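PDB 5KZL: heme oxygenase from Leptospira interrogans, which catalyses the oxidative opening of the heme ring to biliverdin, with release of iron and carbon monoxide. Local coordinates for residues Ser57-Leu62 and Glu78-Asn83; Leu124-Ser129 and Gln192-Glu197; Leu89-Gly94 and Asn152-Lys157. The protein carries 1 engineered substitution. All blocks are in the same frame, centred on the assembly; numbering follows the deposited sequence. Where two conformers were deposited one is given.

Interaction 1 of 3, residues Ser57-Leu62 and Glu78-Asn83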
ATOM      1  N   SER A  57       3.731   9.854  -2.586  1.00  6.04           N
ATOM      2  CA  SER A  57       2.816  10.396  -3.602  1.00  6.66           C
ATOM      3  C   SER A  57       1.353  10.181  -3.203  1.00  9.35           C
ATOM      4  O   SER A  57       0.570  11.135  -3.220  1.00  9.40           O
ATOM      5  CB  SER A  57       3.076   9.757  -4.959  1.00  9.66           C
ATOM      6  OG  SER A  57       2.233  10.380  -5.920  1.00 12.63           O
ATOM      7  N   MET A  58       0.986   8.923  -2.828  1.00  6.12           N
ATOM      8  CA  MET A  58      -0.384   8.644  -2.427  0.50  4.73           C
ATOM      9  C   MET A  58      -0.826   9.551  -1.279  1.00  8.47           C
ATOM     10  O   MET A  58      -1.928  10.104  -1.360  1.00  7.89           O
ATOM     11  CB  MET A  58      -0.564   7.153  -2.118  0.50  6.02           C
ATOM     12  CG  MET A  58      -1.981   6.791  -1.739  0.50  8.38           C
ATOM     13  SD  MET A  58      -2.293   5.021  -1.724  0.50 10.93           S
ATOM     14  CE  MET A  58      -1.263   4.516  -0.428  0.50  7.62           C
ATOM     15  N   GLU A  59       0.041   9.769  -0.258  1.00  5.88           N
ATOM     16  CA  GLU A  59      -0.262  10.620   0.903  1.00  6.36           C
ATOM     17  C   GLU A  59      -0.296  12.090   0.530  1.00 10.81           C
ATOM     18  O   GLU A  59      -1.158  12.815   1.033  1.00 10.19           O
ATOM     19  CB  GLU A  59       0.651  10.297   2.090  1.00  7.09           C
ATOM     20  CG  GLU A  59       0.337   8.854   2.498  1.00 12.10           C
ATOM     21  CD  GLU A  59       1.279   7.952   3.272  1.00 17.82           C
ATOM     22  OE1 GLU A  59       2.264   8.443   3.866  1.00 10.92           O
ATOM     23  OE2 GLU A  59       0.965   6.744   3.355  1.00  8.05           O
ATOM     24  N   GLU A  60       0.523  12.500  -0.446  1.00  7.36           N
ATOM     25  CA  GLU A  60       0.449  13.880  -0.939  1.00  5.94           C
ATOM     26  C   GLU A  60      -0.929  14.130  -1.588  1.00  9.35           C
ATOM     27  O   GLU A  60      -1.592  15.131  -1.305  1.00  7.24           O
ATOM     28  CB  GLU A  60       1.551  14.118  -1.969  1.00  6.89           C
ATOM     29  CG  GLU A  60       2.866  14.522  -1.345  1.00 18.30           C
ATOM     30  CD  GLU A  60       4.000  14.681  -2.340  1.00 44.42           C
ATOM     31  OE1 GLU A  60       3.731  14.688  -3.566  1.00 37.53           O
ATOM     32  OE2 GLU A  60       5.166  14.781  -1.891  1.00 38.62           O
ATOM     33  N   GLU A  61      -1.365  13.183  -2.420  1.00  7.67           N
ATOM     34  CA  GLU A  61      -2.620  13.254  -3.161  1.00  7.04           C
ATOM     35  C   GLU A  61      -3.863  13.042  -2.287  1.00 10.01           C
ATOM     36  O   GLU A  61      -4.865  13.732  -2.490  1.00  9.37           O
ATOM     37  CB  GLU A  61      -2.570  12.301  -4.375  1.00  8.00           C
ATOM     38  CG  GLU A  61      -1.444  12.614  -5.373  1.00  9.45           C
ATOM     39  CD  GLU A  61      -1.201  14.078  -5.701  1.00 17.32           C
ATOM     40  OE1 GLU A  61      -2.179  14.843  -5.862  1.00 13.92           O
ATOM     41  OE2 GLU A  61      -0.018  14.468  -5.779  1.00 11.77           O
ATOM     42  N   LEU A  62      -3.809  12.140  -1.293  1.00  6.76           N
ATOM     43  CA  LEU A  62      -4.936  11.945  -0.370  1.00  6.62           C
ATOM     44  C   LEU A  62      -5.136  13.190   0.513  1.00 11.37           C
ATOM     45  O   LEU A  62      -6.275  13.566   0.804  1.00 11.48           O
ATOM     46  CB  LEU A  62      -4.745  10.682   0.490  1.00  6.14           C
ATOM     47  CG  LEU A  62      -4.960   9.346  -0.248  1.00  8.34           C
ATOM     48  CD1 LEU A  62      -4.493   8.192   0.620  1.00 10.32           C
ATOM     49  CD2 LEU A  62      -6.463   9.145  -0.655  1.00  9.66           C
ATOM     50  N   GLU A  78      -4.281   7.732  10.089  1.00 10.97           N
ATOM     51  CA  GLU A  78      -3.794   6.621  10.933  1.00 10.15           C
ATOM     52  C   GLU A  78      -3.044   5.582  10.094  1.00 12.26           C
ATOM     53  O   GLU A  78      -2.212   4.841  10.625  1.00 13.64           O
ATOM     54  CB  GLU A  78      -4.968   5.882  11.616  1.00 11.14           C
ATOM     55  CG  GLU A  78      -5.739   6.724  12.606  1.00 16.86           C
ATOM     56  CD  GLU A  78      -7.019   7.337  12.072  1.00 14.92           C
ATOM     57  OE1 GLU A  78      -7.079   7.723  10.882  1.00 11.07           O
ATOM     58  OE2 GLU A  78      -7.914   7.575  12.906  1.00 15.39           O
ATOM     59  N   LEU A  79      -3.419   5.472   8.804  1.00  7.06           N
ATOM     60  CA  LEU A  79      -2.870   4.479   7.876  1.00  7.07           C
ATOM     61  C   LEU A  79      -1.586   4.894   7.187  1.00 10.13           C
ATOM     62  O   LEU A  79      -0.908   4.020   6.654  1.00 11.11           O
ATOM     63  CB  LEU A  79      -3.926   4.110   6.818  1.00  7.25           C
ATOM     64  CG  LEU A  79      -5.234   3.496   7.332  1.00 10.90           C
ATOM     65  CD1 LEU A  79      -6.262   3.432   6.217  1.00 11.09           C
ATOM     66  CD2 LEU A  79      -4.993   2.082   7.899  1.00  8.57           C
ATOM     67  N   TYR A  80      -1.264   6.209   7.153  1.00  5.83           N
ATOM     68  CA  TYR A  80      -0.087   6.733   6.429  1.00  5.87           C
ATOM     69  C   TYR A  80       1.188   5.975   6.767  1.00  9.74           C
ATOM     70  O   TYR A  80       1.431   5.640   7.941  1.00  8.82           O
ATOM     71  CB  TYR A  80       0.078   8.245   6.590  1.00  7.86           C
ATOM     72  CG  TYR A  80      -1.014   9.108   5.986  1.00  8.95           C
ATOM     73  CD1 TYR A  80      -2.042   8.548   5.221  1.00  9.94           C
ATOM     74  CD2 TYR A  80      -1.011  10.489   6.165  1.00  9.30           C
ATOM     75  CE1 TYR A  80      -3.046   9.347   4.667  1.00 10.23           C
ATOM     76  CE2 TYR A  80      -2.007  11.296   5.615  1.00  9.50           C
ATOM     77  CZ  TYR A  80      -3.037  10.717   4.892  1.00 11.00           C
ATOM     78  OH  TYR A  80      -3.984  11.530   4.338  1.00 10.99           O
ATOM     79  N   ARG A  81       1.969   5.668   5.712  1.00  5.30           N
ATOM     80  CA  ARG A  81       3.164   4.819   5.766  1.00  5.73           C
ATOM     81  C   ARG A  81       4.474   5.508   5.458  1.00  7.91           C
ATOM     82  O   ARG A  81       5.520   4.927   5.763  1.00  8.95           O
ATOM     83  CB  ARG A  81       2.992   3.598   4.814  1.00  8.49           C
ATOM     84  CG  ARG A  81       1.750   2.698   5.039  1.00  7.22           C
ATOM     85  CD  ARG A  81       1.805   1.882   6.320  1.00 14.10           C
ATOM     86  NE  ARG A  81       1.465   2.676   7.509  1.00 12.14           N
ATOM     87  CZ  ARG A  81       1.875   2.394   8.744  1.00 14.28           C
ATOM     88  NH1 ARG A  81       1.514   3.166   9.764  1.00  9.26           N
ATOM     89  NH2 ARG A  81       2.619   1.324   8.973  1.00  8.41           N
ATOM     90  N   LYS A  82       4.450   6.715   4.829  1.00  6.50           N
ATOM     91  CA  LYS A  82       5.678   7.412   4.412  1.00  7.53           C
ATOM     92  C   LYS A  82       6.734   7.500   5.529  1.00 12.05           C
ATOM     93  O   LYS A  82       7.894   7.144   5.295  1.00 11.87           O
ATOM     94  CB  LYS A  82       5.354   8.812   3.844  1.00 10.60           C
ATOM     95  CG  LYS A  82       6.544   9.687   3.464  1.00 24.45           C
ATOM     96  CD  LYS A  82       6.082  11.114   3.258  1.00 31.72           C
ATOM     97  CE  LYS A  82       7.084  12.102   3.785  1.00 47.51           C
ATOM     98  NZ  LYS A  82       6.573  13.493   3.698  1.00 59.76           N
ATOM     99  N   ASN A  83       6.320   7.921   6.739  1.00  9.03           N
ATOM    100  CA  ASN A  83       7.259   8.057   7.865  1.00 10.13           C
ATOM    101  C   ASN A  83       7.754   6.719   8.406  1.00 11.70           C
ATOM    102  O   ASN A  83       8.922   6.611   8.775  1.00 10.46           O
ATOM    103  CB  ASN A  83       6.675   8.927   8.969  1.00 12.38           C
ATOM    104  CG  ASN A  83       6.538  10.382   8.565  1.00 27.44           C
ATOM    105  OD1 ASN A  83       7.318  10.933   7.782  1.00 23.22           O
ATOM    106  ND2 ASN A  83       5.564  11.052   9.132  1.00 27.04           N
TER
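Glu59 and Tyr80 bury the most surface in this contact, and their CA atoms are the nearest pair across the two segments, 6.8 Å apart. Glu59 reaches out from its helix with an extended chain beyond CG (chi2 158°) and sets its carboxylate against the turn that leads into the next helix. There Arg81 N donates to Glu59 OE2 at 2.8 Å, nearly straight at 170°, while Lys82 N donates to Glu59 OE1 at 2.9 Å. Both oxygens are met on their syn sides, with the donors tilted moderately from the carboxylate plane, so two successive amides hold the group by both oxygens and fix its rotation. OE2 has a further partner in the hydroxyl of Tyr133. Because Lys82 opens a helix, the buried carboxylate sits at an N-terminal end, where the backbone N-H groups of Arg81 and Lys82 would probably favour its negative form.

The same side chain also serves as an apolar surface. Glu59 CG lies over one face of the Tyr80 ring in a CH-pi contact, 3.9 Å from the ring centroid but shifted toward the rim, and carboxylate and ring planes are only 16° apart as the two groups slide past each other. Further along, Leu62 CB comes within 4.0 Å of Tyr80 OH, and that hydroxyl is hydrogen-bonded to Glu63.

The turn has its own internal bracing: Arg81 NE donates to Leu79 O at 2.9 Å from above the carbonyl plane, and the guanidinium goes on to the carbonyls of Phe161 and Glu163.

The contact thus ties helix 41-64 to the start of helix 82-93 within this all-helical fold. Tyr133 of helix 125-151 packs on Leu62, Leu79 and Tyr80, helix 105-120 touches Ser57 and Glu61, and helix 170-183 touches Leu79.

Interaction 2 of 3, residues Leu124-Ser129 and Gln192-Glu197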
ATOM      1  N   LEU A 124     -11.152   7.980  -7.621  1.00  8.01           N
ATOM      2  CA  LEU A 124     -10.471   6.695  -7.855  1.00  7.60           C
ATOM      3  C   LEU A 124      -9.298   6.437  -6.876  1.00 11.10           C
ATOM      4  O   LEU A 124      -8.800   5.308  -6.809  1.00 10.75           O
ATOM      5  CB  LEU A 124     -10.023   6.531  -9.322  1.00  7.80           C
ATOM      6  CG  LEU A 124     -11.117   6.477 -10.420  1.00 10.82           C
ATOM      7  CD1 LEU A 124     -10.478   6.316 -11.786  1.00 10.81           C
ATOM      8  CD2 LEU A 124     -12.083   5.316 -10.198  1.00  9.32           C
ATOM      9  N   LEU A 125      -8.879   7.467  -6.096  1.00  7.71           N
ATOM     10  CA  LEU A 125      -7.852   7.271  -5.060  1.00  7.22           C
ATOM     11  C   LEU A 125      -8.383   6.301  -3.982  1.00  9.36           C
ATOM     12  O   LEU A 125      -7.585   5.685  -3.264  1.00  8.83           O
ATOM     13  CB  LEU A 125      -7.418   8.608  -4.426  1.00  7.05           C
ATOM     14  CG  LEU A 125      -6.562   9.520  -5.311  1.00 11.48           C
ATOM     15  CD1 LEU A 125      -6.275  10.840  -4.606  1.00 12.40           C
ATOM     16  CD2 LEU A 125      -5.236   8.829  -5.733  1.00 12.22           C
ATOM     17  N   ALA A 126      -9.727   6.103  -3.929  1.00  6.93           N
ATOM     18  CA  ALA A 126     -10.339   5.111  -3.031  1.00  5.19           C
ATOM     19  C   ALA A 126      -9.753   3.730  -3.328  1.00  9.02           C
ATOM     20  O   ALA A 126      -9.532   2.958  -2.401  1.00  7.89           O
ATOM     21  CB  ALA A 126     -11.862   5.082  -3.202  1.00  5.06           C
ATOM     22  N   ALA A 127      -9.496   3.421  -4.621  1.00  7.63           N
ATOM     23  CA  ALA A 127      -8.902   2.149  -5.072  1.00  6.71           C
ATOM     24  C   ALA A 127      -7.477   1.970  -4.555  1.00  8.88           C
ATOM     25  O   ALA A 127      -7.101   0.877  -4.143  1.00  8.55           O
ATOM     26  CB  ALA A 127      -8.892   2.077  -6.580  1.00  7.29           C
ATOM     27  N   HIS A 128      -6.712   3.049  -4.557  1.00  5.91           N
ATOM     28  CA  HIS A 128      -5.341   3.122  -4.083  1.00  4.88           C
ATOM     29  C   HIS A 128      -5.271   2.900  -2.567  1.00  8.90           C
ATOM     30  O   HIS A 128      -4.465   2.086  -2.105  1.00  8.06           O
ATOM     31  CB  HIS A 128      -4.745   4.454  -4.541  1.00  5.39           C
ATOM     32  CG  HIS A 128      -4.468   4.472  -6.019  1.00  7.72           C
ATOM     33  ND1 HIS A 128      -3.200   4.265  -6.515  1.00  9.47           N
ATOM     34  CD2 HIS A 128      -5.328   4.597  -7.062  1.00  8.56           C
ATOM     35  CE1 HIS A 128      -3.305   4.334  -7.833  1.00  7.86           C
ATOM     36  NE2 HIS A 128      -4.572   4.508  -8.214  1.00  7.90           N
ATOM     37  N   SER A 129      -6.151   3.592  -1.812  1.00  4.87           N
ATOM     38  CA  SER A 129      -6.329   3.412  -0.373  1.00  4.40           C
ATOM     39  C   SER A 129      -6.680   1.918  -0.080  1.00  7.35           C
ATOM     40  O   SER A 129      -5.993   1.284   0.712  1.00  5.78           O
ATOM     41  CB  SER A 129      -7.444   4.319   0.129  1.00  7.23           C
ATOM     42  OG  SER A 129      -7.769   3.935   1.452  1.00  9.05           O
ATOM     43  N   GLN A 192     -17.870   0.270 -10.131  1.00  8.13           N
ATOM     44  CA  GLN A 192     -17.192  -0.488 -11.187  1.00  7.77           C
ATOM     45  C   GLN A 192     -15.890   0.183 -11.618  1.00 11.18           C
ATOM     46  O   GLN A 192     -14.896  -0.525 -11.848  1.00 10.82           O
ATOM     47  CB  GLN A 192     -18.103  -0.740 -12.387  1.00  9.39           C
ATOM     48  CG  GLN A 192     -19.111  -1.857 -12.162  1.00 14.66           C
ATOM     49  CD  GLN A 192     -18.441  -3.185 -11.855  1.00 27.77           C
ATOM     50  OE1 GLN A 192     -17.608  -3.712 -12.607  1.00 25.12           O
ATOM     51  NE2 GLN A 192     -18.740  -3.713 -10.713  1.00 11.29           N
ATOM     52  N   SER A 193     -15.891   1.534 -11.721  1.00  7.43           N
ATOM     53  CA  SER A 193     -14.689   2.313 -12.067  1.00  7.78           C
ATOM     54  C   SER A 193     -13.662   2.174 -10.933  1.00 10.91           C
ATOM     55  O   SER A 193     -12.453   2.051 -11.201  1.00 10.49           O
ATOM     56  CB  SER A 193     -15.039   3.783 -12.289  1.00 10.91           C
ATOM     57  OG  SER A 193     -15.892   3.962 -13.411  1.00 17.84           O
ATOM     58  N   ILE A 194     -14.136   2.145  -9.663  1.00  8.21           N
ATOM     59  CA  ILE A 194     -13.239   1.961  -8.496  1.00  7.67           C
ATOM     60  C   ILE A 194     -12.626   0.548  -8.556  1.00 11.47           C
ATOM     61  O   ILE A 194     -11.419   0.399  -8.350  1.00  9.44           O
ATOM     62  CB  ILE A 194     -13.906   2.305  -7.125  1.00 10.18           C
ATOM     63  CG1 ILE A 194     -14.307   3.819  -7.070  1.00  9.45           C
ATOM     64  CG2 ILE A 194     -12.945   1.980  -5.941  1.00 10.96           C
ATOM     65  CD1 ILE A 194     -15.333   4.175  -6.017  1.00 11.88           C
ATOM     66  N   LEU A 195     -13.436  -0.472  -8.915  1.00  8.29           N
ATOM     67  CA  LEU A 195     -12.915  -1.838  -9.103  1.00  6.91           C
ATOM     68  C   LEU A 195     -11.838  -1.895 -10.238  1.00  8.66           C
ATOM     69  O   LEU A 195     -10.774  -2.483 -10.044  1.00  7.19           O
ATOM     70  CB  LEU A 195     -14.081  -2.832  -9.355  1.00  6.67           C
ATOM     71  CG  LEU A 195     -13.715  -4.280  -9.684  1.00 10.00           C
ATOM     72  CD1 LEU A 195     -12.860  -4.931  -8.574  1.00  8.76           C
ATOM     73  CD2 LEU A 195     -14.973  -5.105  -9.970  1.00 11.29           C
ATOM     74  N   ALA A 196     -12.097  -1.249 -11.394  1.00  7.23           N
ATOM     75  CA  ALA A 196     -11.157  -1.188 -12.529  1.00  8.43           C
ATOM     76  C   ALA A 196      -9.828  -0.540 -12.084  1.00 11.64           C
ATOM     77  O   ALA A 196      -8.748  -1.079 -12.370  1.00 10.25           O
ATOM     78  CB  ALA A 196     -11.784  -0.400 -13.669  1.00  9.55           C
ATOM     79  N   GLU A 197      -9.909   0.534 -11.268  1.00  8.41           N
ATOM     80  CA  GLU A 197      -8.696   1.170 -10.741  1.00  6.82           C
ATOM     81  C   GLU A 197      -7.923   0.238  -9.793  1.00  9.87           C
ATOM     82  O   GLU A 197      -6.701   0.123  -9.927  1.00  8.82           O
ATOM     83  CB  GLU A 197      -8.979   2.534 -10.099  1.00  7.77           C
ATOM     84  CG  GLU A 197      -7.709   3.349  -9.794  1.00 10.84           C
ATOM     85  CD  GLU A 197      -6.840   3.748 -10.979  1.00 17.03           C
ATOM     86  OE1 GLU A 197      -7.313   3.616 -12.130  1.00 10.25           O
ATOM     87  OE2 GLU A 197      -5.689   4.194 -10.761  1.00  9.45           O
TER
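His128 and Glu197 supply the polar link between these two helices. His128 NE2 donates to Glu197 OE2 at 2.8 Å with an N-H...O angle of 164°; the acceptor lies close to the imidazole plane and is met on its anti lone pair, away from the other oxygen. Glu197 reaches this position because CG stands anti to its own backbone N (chi1 -168°) and the chain then bends at chi2, bringing the carboxylate to the edge of the ring. The other oxygen, OE1, makes a salt bridge with Arg113, so bonds at both oxygens probably restrict the carboxylate's rotation.

The remaining contacts are van der Waals packing of alanine, leucine and isoleucine side chains on one another, on the glutamate methylenes and on backbone oxygens. Ala127 CB lies 3.5 Å from Glu197 CB and equally close to Ile194 O, a near approach to both side chain and backbone. Ile194 CG2 packs against Ala127 CB at 4.1 Å and also meets Ala126 CB. Leu124 touches three residues of the neighbouring helix: CD2 rests 3.4 Å from Ser193 O and 4.1 Å from Ile194 CG1, while its CB meets Glu197 CG.

The segment axes come within 8.2 Å and cross at -51°, consistent with ridges-into-grooves packing and with alanines on the near face of helix 125-151. Helix 188-210 crosses there near the start of that helix. Ile114 of helix 105-120 packs on His128, and Ile117 on Leu124 and Glu197, while Glu61 and Leu62 of helix 41-64 pack on Leu125.

Interaction 3 of 3, residues Leu89-Gly94 and Asn152-Lys157; sequences LQFFYG and NLPEGK
Where helix 82-93 ends, just beyond the Phe91 and Phe92 that meet the loop 152-157, Gln90 NE2 donates to Gly94 O at 2.8 Å. The angle at the hydrogen is 157°, and the acceptor lies near the amide plane of Gln90. Gly94 N in turn bonds back to Gln90 O, so one residue holds the first non-helical position by both backbone and side chain; the positive phi of Gly94 favours glycine there.

No hydrogen bond crosses to the loop, and the contact itself is apolar. With chi1 at 170°, the Phe91 ring swings away from its own amide nitrogen and out toward the loop. Lys157 CB comes over one face of this ring in a CH-pi contact, 4.2 Å from its centroid, and the lysine chain bends repeatedly beyond. The loop forms a type II beta turn from Pro154 to Lys157, with Gly156 at its positive-phi third position, closed by Lys157 N to Pro154 O at 3.2 Å. The turn brings its first and last residues to the same ring: Pro154 CD lies 3.6 Å from Phe91 CZ.

Leu153 CD2 is shared by two aromatics, 3.7 Å from Phe91 CE2 and 3.9 Å from Phe92 CE1. The rings also meet each other, Phe91 CD2 lying 3.7 Å above the centre of the Phe92 ring, and Tyr44 of helix 41-64 meets Phe92 as well.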
ATOM      1  N   LEU A  89      13.940   2.490   6.256  1.00  7.69           N
ATOM      2  CA  LEU A  89      15.042   2.795   5.340  1.00  6.69           C
ATOM      3  C   LEU A  89      16.300   3.245   6.099  1.00  9.73           C
ATOM      4  O   LEU A  89      17.404   2.811   5.787  1.00  8.01           O
ATOM      5  CB  LEU A  89      14.633   3.793   4.263  1.00  6.32           C
ATOM      6  CG  LEU A  89      13.751   3.198   3.167  1.00  8.77           C
ATOM      7  CD1 LEU A  89      13.003   4.281   2.454  1.00  9.11           C
ATOM      8  CD2 LEU A  89      14.597   2.372   2.179  1.00 10.42           C
ATOM      9  N   GLN A  90      16.123   4.072   7.148  1.00  7.40           N
ATOM     10  CA  GLN A  90      17.258   4.468   7.974  1.00  6.60           C
ATOM     11  C   GLN A  90      17.862   3.216   8.675  1.00  9.99           C
ATOM     12  O   GLN A  90      19.082   3.128   8.780  1.00  9.41           O
ATOM     13  CB  GLN A  90      16.820   5.530   9.008  1.00  7.28           C
ATOM     14  CG  GLN A  90      17.974   6.159   9.838  1.00  8.25           C
ATOM     15  CD  GLN A  90      18.485   5.259  10.954  1.00 18.91           C
ATOM     16  OE1 GLN A  90      17.713   4.644  11.706  1.00 15.68           O
ATOM     17  NE2 GLN A  90      19.810   5.124  11.070  1.00 15.97           N
ATOM     18  N   PHE A  91      17.023   2.265   9.152  1.00  7.43           N
ATOM     19  CA  PHE A  91      17.566   1.067   9.808  1.00  6.61           C
ATOM     20  C   PHE A  91      18.456   0.266   8.831  1.00 11.15           C
ATOM     21  O   PHE A  91      19.558  -0.156   9.197  1.00 10.10           O
ATOM     22  CB  PHE A  91      16.458   0.168  10.402  1.00  7.64           C
ATOM     23  CG  PHE A  91      16.999  -1.173  10.867  1.00  8.81           C
ATOM     24  CD1 PHE A  91      17.684  -1.283  12.076  1.00 13.12           C
ATOM     25  CD2 PHE A  91      16.903  -2.297  10.057  1.00  9.73           C
ATOM     26  CE1 PHE A  91      18.227  -2.508  12.478  1.00 13.27           C
ATOM     27  CE2 PHE A  91      17.474  -3.511  10.442  1.00 13.05           C
ATOM     28  CZ  PHE A  91      18.130  -3.610  11.650  1.00 12.34           C
ATOM     29  N   PHE A  92      17.959   0.032   7.607  1.00  9.25           N
ATOM     30  CA  PHE A  92      18.710  -0.751   6.624  1.00  7.78           C
ATOM     31  C   PHE A  92      19.936  -0.026   6.028  1.00 13.31           C
ATOM     32  O   PHE A  92      20.978  -0.657   5.805  1.00 13.03           O
ATOM     33  CB  PHE A  92      17.786  -1.270   5.512  1.00  9.05           C
ATOM     34  CG  PHE A  92      16.869  -2.336   6.055  1.00  9.45           C
ATOM     35  CD1 PHE A  92      17.350  -3.601   6.357  1.00 11.49           C
ATOM     36  CD2 PHE A  92      15.535  -2.049   6.343  1.00  9.65           C
ATOM     37  CE1 PHE A  92      16.517  -4.567   6.932  1.00 11.90           C
ATOM     38  CE2 PHE A  92      14.704  -3.011   6.916  1.00 12.49           C
ATOM     39  CZ  PHE A  92      15.196  -4.269   7.196  1.00 10.21           C
ATOM     40  N   TYR A  93      19.808   1.274   5.752  1.00  9.43           N
ATOM     41  CA  TYR A  93      20.891   2.015   5.100  1.00  9.01           C
ATOM     42  C   TYR A  93      21.846   2.783   6.022  1.00 14.16           C
ATOM     43  O   TYR A  93      22.919   3.196   5.556  1.00 14.32           O
ATOM     44  CB  TYR A  93      20.310   2.977   4.074  1.00  8.83           C
ATOM     45  CG  TYR A  93      19.851   2.289   2.811  1.00  9.31           C
ATOM     46  CD1 TYR A  93      20.762   1.923   1.820  1.00 12.41           C
ATOM     47  CD2 TYR A  93      18.503   2.043   2.578  1.00  9.13           C
ATOM     48  CE1 TYR A  93      20.345   1.301   0.648  1.00 12.23           C
ATOM     49  CE2 TYR A  93      18.071   1.434   1.395  1.00 10.04           C
ATOM     50  CZ  TYR A  93      18.999   1.061   0.435  1.00 17.28           C
ATOM     51  OH  TYR A  93      18.604   0.446  -0.730  1.00 20.30           O
ATOM     52  N   GLY A  94      21.430   3.034   7.266  1.00 11.19           N
ATOM     53  CA  GLY A  94      22.180   3.843   8.221  1.00 11.22           C
ATOM     54  C   GLY A  94      21.793   5.294   8.002  1.00 16.44           C
ATOM     55  O   GLY A  94      21.356   5.983   8.921  1.00 16.77           O
ATOM     56  N   ASN A 152      16.570 -11.953  10.289  1.00 10.12           N
ATOM     57  CA  ASN A 152      17.049 -12.107  11.660  1.00 10.19           C
ATOM     58  C   ASN A 152      17.171 -10.719  12.301  1.00 14.49           C
ATOM     59  O   ASN A 152      18.224 -10.338  12.831  1.00 13.45           O
ATOM     60  CB  ASN A 152      18.371 -12.919  11.720  1.00  8.03           C
ATOM     61  CG  ASN A 152      18.671 -13.428  13.107  1.00 17.83           C
ATOM     62  OD1 ASN A 152      17.883 -13.268  14.045  1.00 10.09           O
ATOM     63  ND2 ASN A 152      19.846 -13.998  13.281  1.00 15.61           N
ATOM     64  N   LEU A 153      16.085  -9.929  12.203  1.00 11.48           N
ATOM     65  CA  LEU A 153      16.082  -8.557  12.685  1.00 11.26           C
ATOM     66  C   LEU A 153      16.121  -8.424  14.195  1.00 16.78           C
ATOM     67  O   LEU A 153      15.492  -9.233  14.881  1.00 18.47           O
ATOM     68  CB  LEU A 153      14.845  -7.801  12.153  1.00 10.41           C
ATOM     69  CG  LEU A 153      14.732  -7.594  10.635  1.00 12.85           C
ATOM     70  CD1 LEU A 153      13.443  -6.868  10.290  1.00 10.87           C
ATOM     71  CD2 LEU A 153      15.931  -6.805  10.088  1.00 14.45           C
ATOM     72  N   PRO A 154      16.756  -7.349  14.732  1.00 13.92           N
ATOM     73  CA  PRO A 154      16.669  -7.109  16.190  1.00 13.68           C
ATOM     74  C   PRO A 154      15.214  -6.821  16.574  1.00 17.82           C
ATOM     75  O   PRO A 154      14.419  -6.374  15.733  1.00 16.31           O
ATOM     76  CB  PRO A 154      17.517  -5.851  16.414  1.00 15.78           C
ATOM     77  CG  PRO A 154      18.212  -5.578  15.132  1.00 20.65           C
ATOM     78  CD  PRO A 154      17.487  -6.270  14.036  1.00 15.89           C
ATOM     79  N   GLU A 155      14.873  -7.077  17.840  1.00 15.73           N
ATOM     80  CA  GLU A 155      13.554  -6.836  18.411  1.00 15.80           C
ATOM     81  C   GLU A 155      13.116  -5.390  18.181  1.00 18.00           C
ATOM     82  O   GLU A 155      13.847  -4.466  18.526  1.00 16.65           O
ATOM     83  CB  GLU A 155      13.590  -7.156  19.923  1.00 17.60           C
ATOM     84  CG  GLU A 155      12.228  -7.150  20.601  1.00 28.32           C
ATOM     85  CD  GLU A 155      11.212  -8.138  20.065  1.00 41.23           C
ATOM     86  OE1 GLU A 155      11.535  -9.345  19.967  1.00 36.61           O
ATOM     87  OE2 GLU A 155      10.083  -7.699  19.754  1.00 34.24           O
ATOM     88  N   GLY A 156      11.961  -5.228  17.538  1.00 16.23           N
ATOM     89  CA  GLY A 156      11.349  -3.933  17.249  1.00 16.32           C
ATOM     90  C   GLY A 156      12.020  -3.034  16.227  1.00 19.12           C
ATOM     91  O   GLY A 156      11.658  -1.863  16.113  1.00 19.79           O
ATOM     92  N   LYS A 157      12.982  -3.557  15.459  1.00 13.78           N
ATOM     93  CA  LYS A 157      13.696  -2.772  14.442  1.00 11.31           C
ATOM     94  C   LYS A 157      13.376  -3.232  13.017  1.00 12.29           C
ATOM     95  O   LYS A 157      13.117  -4.413  12.787  1.00 11.48           O
ATOM     96  CB  LYS A 157      15.219  -2.821  14.676  1.00 14.47           C
ATOM     97  CG  LYS A 157      15.698  -2.182  15.990  1.00 23.51           C
ATOM     98  CD  LYS A 157      16.052  -0.706  15.819  1.00 35.74           C
ATOM     99  CE  LYS A 157      17.222  -0.276  16.674  1.00 46.89           C
ATOM    100  NZ  LYS A 157      16.808   0.047  18.061  1.00 54.01           N
TER

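How the interactions relate
Interactions 1 and 3 both use helix 82-93, the first at its start and the third at its end, with centres 21 Å apart and no touch between them. The centres of interactions 1 and 2 are 16 Å apart, yet the two touch: Leu62 CD2 lies 3.9 Å from Leu125 CB, so helices 41-64 and 125-151 join the two. Interactions 2 and 3 lie on opposite sides of the chain's centre, 33 Å apart between centres. Along the chain, interaction 1 closes first; the segments of 3 and 2 then alternate, so these two contacts each join parts far apart in sequence, within one mainly helical chain that also holds the heme.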